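Local coordinates for protein putative sortase (Streptococcus pneumoniae, PDB 2W1J) that probably catalyses transpeptidation as a class C sortase, covalently joining pilin subunits during assembly of the pneumococcal pilus fibre, at residues H68-V80 with I112-D126. Sequence-based numbering, arbitrary orientation. Where two conformers were deposited one is given.
Sequences HVEIPVIDVDLPV and ITAHTGLPTAKMFTD
Val69 meets the ring of Phe124 at its edge, its CG1 lying 4.2 Å from Phe124 CZ, while the same methyl also reaches CG2 of Ile112. A chi1 of 56° sets CG1 between the backbone N and the carbonyl carbon and so turns it to both neighbours; a short apolar side chain suits this buried spot. Two residues on, with the same facing, the side chains of Ile71 and Phe124 cross at about a right angle; CG1 of Ile71 stands beside the backbone N (chi1 -41°) and the chain then extends, carrying CD1 to Phe124 CE1. At the turn, Ile74 and Asp126 lie alongside, pointing opposite ways, with Ile74 CD1 3.7 Å from Asp126 O, and a water donates hydrogen bonds to both Ile74 O and Asp126 OD2. Asp75 contributes its backbone: Lys122 NZ donates to Asp75 O over 2.9 Å, coming from above the carbonyl plane. A lysine suits this exposed margin because its long chain, extended beyond CG, carries NZ to that carbonyl.

The hairpin of strands 65-71 and 76-82, with a G1 bulge where Asp75 and Val76 face Ile71, packs beside the loop following strand 108-113 in the sortase beta-barrel. That loop makes a type II' turn from Lys122 to Thr125, and Thr125 OG1 meets a lone pair of Lys122 O within the plane of that carbonyl.

Val76 divides its methyls: CG1 reaches the ring edge of Phe124, CG2 the carbonyl O of Met123. Leu78 branches one carbon further out, at CG, which lets its methyls part: CD1 lies 3.7 Å from Phe124 CE1 and also near Ala114 CB, CD2 3.8 Å from Met123 SD. Ala114, small enough to lie close, sets its CB over one face of the phenylalanine ring, 3.4 Å above the plane and offset toward the rim. Two residues past Leu78, Val80 CG2 meets Ile112 CG2 at 4.1 Å, two branched side chains crossing at about a right angle.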
loop_
_atom_site.group_PDB
_atom_site.type_symbol
_atom_site.label_atom_id
_atom_site.label_comp_id
_atom_site.label_asym_id
_atom_site.label_seq_id
_atom_site.Cartn_x
_atom_site.Cartn_y
_atom_site.Cartn_z
ATOM N N HIS A 68 4.422 0.833 6.838
ATOM C CA HIS A 68 3.244 1.650 7.084
ATOM C C HIS A 68 3.132 2.771 6.079
ATOM O O HIS A 68 4.121 3.157 5.447
ATOM C CB HIS A 68 3.100 2.145 8.541
ATOM C CG HIS A 68 4.322 2.784 9.129
ATOM N ND1 HIS A 68 4.382 4.130 9.425
ATOM C CD2 HIS A 68 5.474 2.248 9.602
ATOM C CE1 HIS A 68 5.547 4.406 9.985
ATOM N NE2 HIS A 68 6.227 3.280 10.110
ATOM N N VAL A 69 1.906 3.241 5.905
ATOM C CA VAL A 69 1.622 4.362 5.026
ATOM C C VAL A 69 1.191 5.550 5.868
ATOM O O VAL A 69 0.225 5.469 6.645
ATOM C CB VAL A 69 0.546 4.002 3.961
ATOM C CG1 VAL A 69 -0.745 3.497 4.596
ATOM C CG2 VAL A 69 0.311 5.169 3.012
ATOM N N GLU A 70 1.923 6.645 5.720
ATOM C CA GLU A 70 1.750 7.841 6.533
ATOM C C GLU A 70 1.251 8.973 5.635
ATOM O O GLU A 70 1.886 9.292 4.619
ATOM C CB GLU A 70 3.100 8.212 7.158
ATOM C CG GLU A 70 3.030 9.416 8.084
ATOM C CD GLU A 70 4.397 9.941 8.487
ATOM O OE1 GLU A 70 5.424 9.436 7.982
ATOM O OE2 GLU A 70 4.429 10.880 9.310
ATOM N N ILE A 71 0.123 9.574 6.005
ATOM C CA ILE A 71 -0.437 10.658 5.210
ATOM C C ILE A 71 -0.696 11.818 6.171
ATOM O O ILE A 71 -1.786 11.958 6.738
ATOM C CB ILE A 71 -1.743 10.254 4.498
ATOM C CG1 ILE A 71 -1.661 8.831 3.920
ATOM C CG2 ILE A 71 -2.097 11.297 3.436
ATOM C CD1 ILE A 71 -2.987 8.310 3.388
ATOM N N PRO A 72 0.337 12.630 6.417
ATOM C CA PRO A 72 0.259 13.612 7.499
ATOM C C PRO A 72 -0.921 14.578 7.386
ATOM O O PRO A 72 -1.519 14.938 8.401
ATOM C CB PRO A 72 1.597 14.351 7.381
ATOM C CG PRO A 72 2.528 13.323 6.844
ATOM C CD PRO A 72 1.700 12.531 5.866
ATOM N N VAL A 73 -1.286 14.990 6.181
ATOM C CA VAL A 73 -2.274 16.050 6.041
ATOM C C VAL A 73 -3.663 15.600 6.519
ATOM O O VAL A 73 -4.486 16.432 6.890
ATOM C CB VAL A 73 -2.284 16.611 4.594
ATOM C CG1 VAL A 73 -2.822 15.587 3.605
ATOM C CG2 VAL A 73 -3.036 17.924 4.512
ATOM N N ILE A 74 -3.927 14.291 6.522
ATOM C CA ILE A 74 -5.177 13.759 7.075
ATOM C C ILE A 74 -4.940 12.875 8.303
ATOM O O ILE A 74 -5.809 12.097 8.705
ATOM C CB ILE A 74 -6.005 12.991 6.021
ATOM C CG1 ILE A 74 -5.169 11.904 5.339
ATOM C CG2 ILE A 74 -6.582 13.968 4.996
ATOM C CD1 ILE A 74 -6.001 10.968 4.464
ATOM N N ASP A 75 -3.778 13.023 8.929
ATOM C CA ASP A 75 -3.511 12.334 10.193
ATOM C C ASP A 75 -3.687 10.825 10.095
ATOM O O ASP A 75 -4.250 10.196 11.004
ATOM C CB ASP A 75 -4.391 12.898 11.314
ATOM C CG ASP A 75 -4.204 14.384 11.482
ATOM O OD1 ASP A 75 -3.047 14.800 11.682
ATOM O OD2 ASP A 75 -5.195 15.133 11.373
ATOM N N VAL A 76 -3.197 10.244 9.006
ATOM C CA VAL A 76 -3.258 8.799 8.822
ATOM C C VAL A 76 -1.871 8.185 8.984
ATOM O O VAL A 76 -0.883 8.719 8.473
ATOM C CB VAL A 76 -3.812 8.455 7.426
ATOM C CG1 VAL A 76 -3.565 6.998 7.089
ATOM C CG2 VAL A 76 -5.280 8.792 7.349
ATOM N N ASP A 77 -1.777 7.094 9.734
ATOM C CA ASP A 77 -0.560 6.292 9.739
ATOM C C ASP A 77 -1.026 4.870 9.977
ATOM O O ASP A 77 -1.425 4.517 11.091
ATOM C CB ASP A 77 0.434 6.755 10.810
ATOM C CG ASP A 77 1.876 6.349 10.493
ATOM O OD1 ASP A 77 2.118 5.633 9.489
ATOM O OD2 ASP A 77 2.780 6.749 11.255
ATOM N N LEU A 78 -1.025 4.068 8.917
ATOM C CA LEU A 78 -1.588 2.718 8.988
ATOM C C LEU A 78 -0.533 1.669 8.705
ATOM O O LEU A 78 0.233 1.801 7.754
ATOM C CB LEU A 78 -2.702 2.540 7.962
ATOM C CG LEU A 78 -4.037 3.223 8.219
ATOM C CD1 LEU A 78 -4.951 2.923 7.042
ATOM C CD2 LEU A 78 -4.649 2.726 9.524
ATOM N N PRO A 79 -0.514 0.598 9.506
ATOM C CA PRO A 79 0.349 -0.521 9.160
ATOM C C PRO A 79 -0.152 -1.187 7.885
ATOM O O PRO A 79 -1.367 -1.189 7.615
ATOM C CB PRO A 79 0.189 -1.469 10.345
ATOM C CG PRO A 79 -1.183 -1.169 10.880
ATOM C CD PRO A 79 -1.413 0.298 10.637
ATOM N N VAL A 80 0.777 -1.721 7.095
ATOM C CA VAL A 80 0.445 -2.384 5.840
ATOM C C VAL A 80 0.771 -3.865 5.964
ATOM O O VAL A 80 1.885 -4.237 6.358
ATOM C CB VAL A 80 1.255 -1.781 4.659
ATOM C CG1 VAL A 80 0.959 -2.531 3.378
ATOM C CG2 VAL A 80 0.957 -0.297 4.498
ATOM N N ILE A 112 -1.971 0.113 -2.304
ATOM C CA ILE A 112 -2.221 -0.062 -0.877
ATOM C C ILE A 112 -3.694 0.269 -0.629
ATOM O O ILE A 112 -4.166 1.324 -1.047
ATOM C CB ILE A 112 -1.301 0.846 -0.024
ATOM C CG1 ILE A 112 0.177 0.521 -0.283
ATOM C CG2 ILE A 112 -1.649 0.710 1.469
ATOM C CD1 ILE A 112 1.136 1.426 0.451
ATOM N N THR A 113 -4.399 -0.652 0.024
ATOM C CA THR A 113 -5.859 -0.664 0.119
ATOM C C THR A 113 -6.321 -0.500 1.564
ATOM O O THR A 113 -5.732 -1.101 2.461
ATOM C CB THR A 113 -6.349 -2.054 -0.319
ATOM O OG1 THR A 113 -5.714 -2.430 -1.548
ATOM C CG2 THR A 113 -7.859 -2.093 -0.467
ATOM N N ALA A 114 -7.390 0.256 1.790
ATOM C CA ALA A 114 -7.999 0.278 3.120
ATOM C C ALA A 114 -9.445 0.742 3.032
ATOM O O ALA A 114 -9.866 1.312 2.015
ATOM C CB ALA A 114 -7.197 1.163 4.088
ATOM N N HIS A 115 -10.204 0.495 4.094
ATOM C CA HIS A 115 -11.636 0.786 4.103
ATOM C C HIS A 115 -11.944 2.275 4.159
ATOM O O HIS A 115 -11.143 3.086 4.632
ATOM C CB HIS A 115 -12.298 0.142 5.320
ATOM C CG HIS A 115 -12.460 -1.341 5.222
ATOM N ND1 HIS A 115 -12.983 -1.967 4.110
ATOM C CD2 HIS A 115 -12.219 -2.320 6.126
ATOM C CE1 HIS A 115 -13.038 -3.270 4.326
ATOM N NE2 HIS A 115 -12.588 -3.510 5.545
ATOM N N THR A 116 -13.151 2.613 3.709
ATOM C CA THR A 116 -13.782 3.893 4.008
ATOM C C THR A 116 -15.097 3.606 4.728
ATOM O O THR A 116 -15.844 2.709 4.335
ATOM C CB THR A 116 -14.075 4.720 2.725
ATOM O OG1 THR A 116 -12.874 5.364 2.254
ATOM C CG2 THR A 116 -15.108 5.786 2.999
ATOM N N GLY A 117 -15.367 4.345 5.801
ATOM C CA GLY A 117 -16.674 4.263 6.447
ATOM C C GLY A 117 -16.837 3.177 7.496
ATOM O O GLY A 117 -17.953 2.922 7.937
ATOM N N LEU A 118 -15.747 2.532 7.915
ATOM C CA LEU A 118 -15.813 1.602 9.044
ATOM C C LEU A 118 -16.211 2.361 10.292
ATOM O O LEU A 118 -15.658 3.420 10.574
ATOM C CB LEU A 118 -14.444 0.988 9.305
ATOM C CG LEU A 118 -13.977 -0.134 8.398
ATOM C CD1 LEU A 118 -12.737 -0.751 9.025
ATOM C CD2 LEU A 118 -15.070 -1.173 8.241
ATOM N N PRO A 119 -17.167 1.830 11.069
ATOM C CA PRO A 119 -17.624 2.604 12.225
ATOM C C PRO A 119 -16.552 2.749 13.300
ATOM O O PRO A 119 -16.604 3.684 14.094
ATOM C CB PRO A 119 -18.794 1.773 12.772
ATOM C CG PRO A 119 -19.211 0.889 11.635
ATOM C CD PRO A 119 -17.962 0.608 10.862
ATOM N N THR A 120 -15.579 1.841 13.290
ATOM C CA THR A 120 -14.657 1.622 14.409
ATOM C C THR A 120 -13.294 2.278 14.228
ATOM O O THR A 120 -12.585 2.555 15.197
ATOM C CB THR A 120 -14.380 0.117 14.563
ATOM O OG1 THR A 120 -14.010 -0.419 13.284
ATOM C CG2 THR A 120 -15.616 -0.604 15.076
ATOM N N ALA A 121 -12.904 2.467 12.979
ATOM C CA ALA A 121 -11.589 3.006 12.667
ATOM C C ALA A 121 -11.682 3.757 11.358
ATOM O O ALA A 121 -12.325 3.303 10.406
ATOM C CB ALA A 121 -10.575 1.886 12.555
ATOM N N LYS A 122 -11.033 4.912 11.303
ATOM C CA LYS A 122 -11.184 5.760 10.131
ATOM C C LYS A 122 -10.501 5.201 8.881
ATOM O O LYS A 122 -10.974 5.443 7.775
ATOM C CB LYS A 122 -10.751 7.202 10.418
ATOM C CG LYS A 122 -9.290 7.359 10.762
ATOM C CD LYS A 122 -8.966 8.784 11.193
ATOM C CE LYS A 122 -7.471 9.032 11.108
ATOM N NZ LYS A 122 -7.123 10.408 11.554
ATOM N N MET A 123 -9.434 4.421 9.056
ATOM C CA MET A 123 -8.715 3.843 7.915
ATOM C C MET A 123 -8.505 4.898 6.822
ATOM O O MET A 123 -7.885 5.924 7.093
ATOM C CB MET A 123 -9.417 2.580 7.396
ATOM C CG MET A 123 -9.586 1.469 8.449
ATOM S SD MET A 123 -8.021 0.966 9.190
ATOM C CE MET A 123 -8.554 -0.524 10.034
ATOM N N PHE A 124 -9.025 4.662 5.616
ATOM C CA PHE A 124 -8.843 5.600 4.488
ATOM C C PHE A 124 -10.082 6.489 4.238
ATOM O O PHE A 124 -10.259 7.048 3.157
ATOM C CB PHE A 124 -8.495 4.856 3.189
ATOM C CG PHE A 124 -7.026 4.510 3.015
ATOM C CD1 PHE A 124 -6.039 4.883 3.924
ATOM C CD2 PHE A 124 -6.643 3.803 1.882
ATOM C CE1 PHE A 124 -4.703 4.534 3.698
ATOM C CE2 PHE A 124 -5.325 3.458 1.647
ATOM C CZ PHE A 124 -4.346 3.825 2.544
ATOM N N THR A 125 -10.947 6.634 5.237
ATOM C CA THR A 125 -12.159 7.437 5.051
ATOM C C THR A 125 -11.868 8.835 4.509
ATOM O O THR A 125 -12.618 9.348 3.666
ATOM C CB THR A 125 -12.962 7.544 6.355
ATOM O OG1 THR A 125 -13.455 6.246 6.682
ATOM C CG2 THR A 125 -14.142 8.515 6.200
ATOM N N ASP A 126 -10.804 9.463 5.002
ATOM C CA ASP A 126 -10.506 10.839 4.604
ATOM C C ASP A 126 -9.679 10.952 3.316
ATOM O O ASP A 126 -9.200 12.030 2.971
ATOM C CB ASP A 126 -9.826 11.602 5.746
ATOM C CG ASP A 126 -10.787 11.964 6.869
ATOM O OD1 ASP A 126 -12.018 12.056 6.634
ATOM O OD2 ASP A 126 -10.302 12.157 8.002
HETATM O O HOH W 1 -8.111 10.707 8.578
#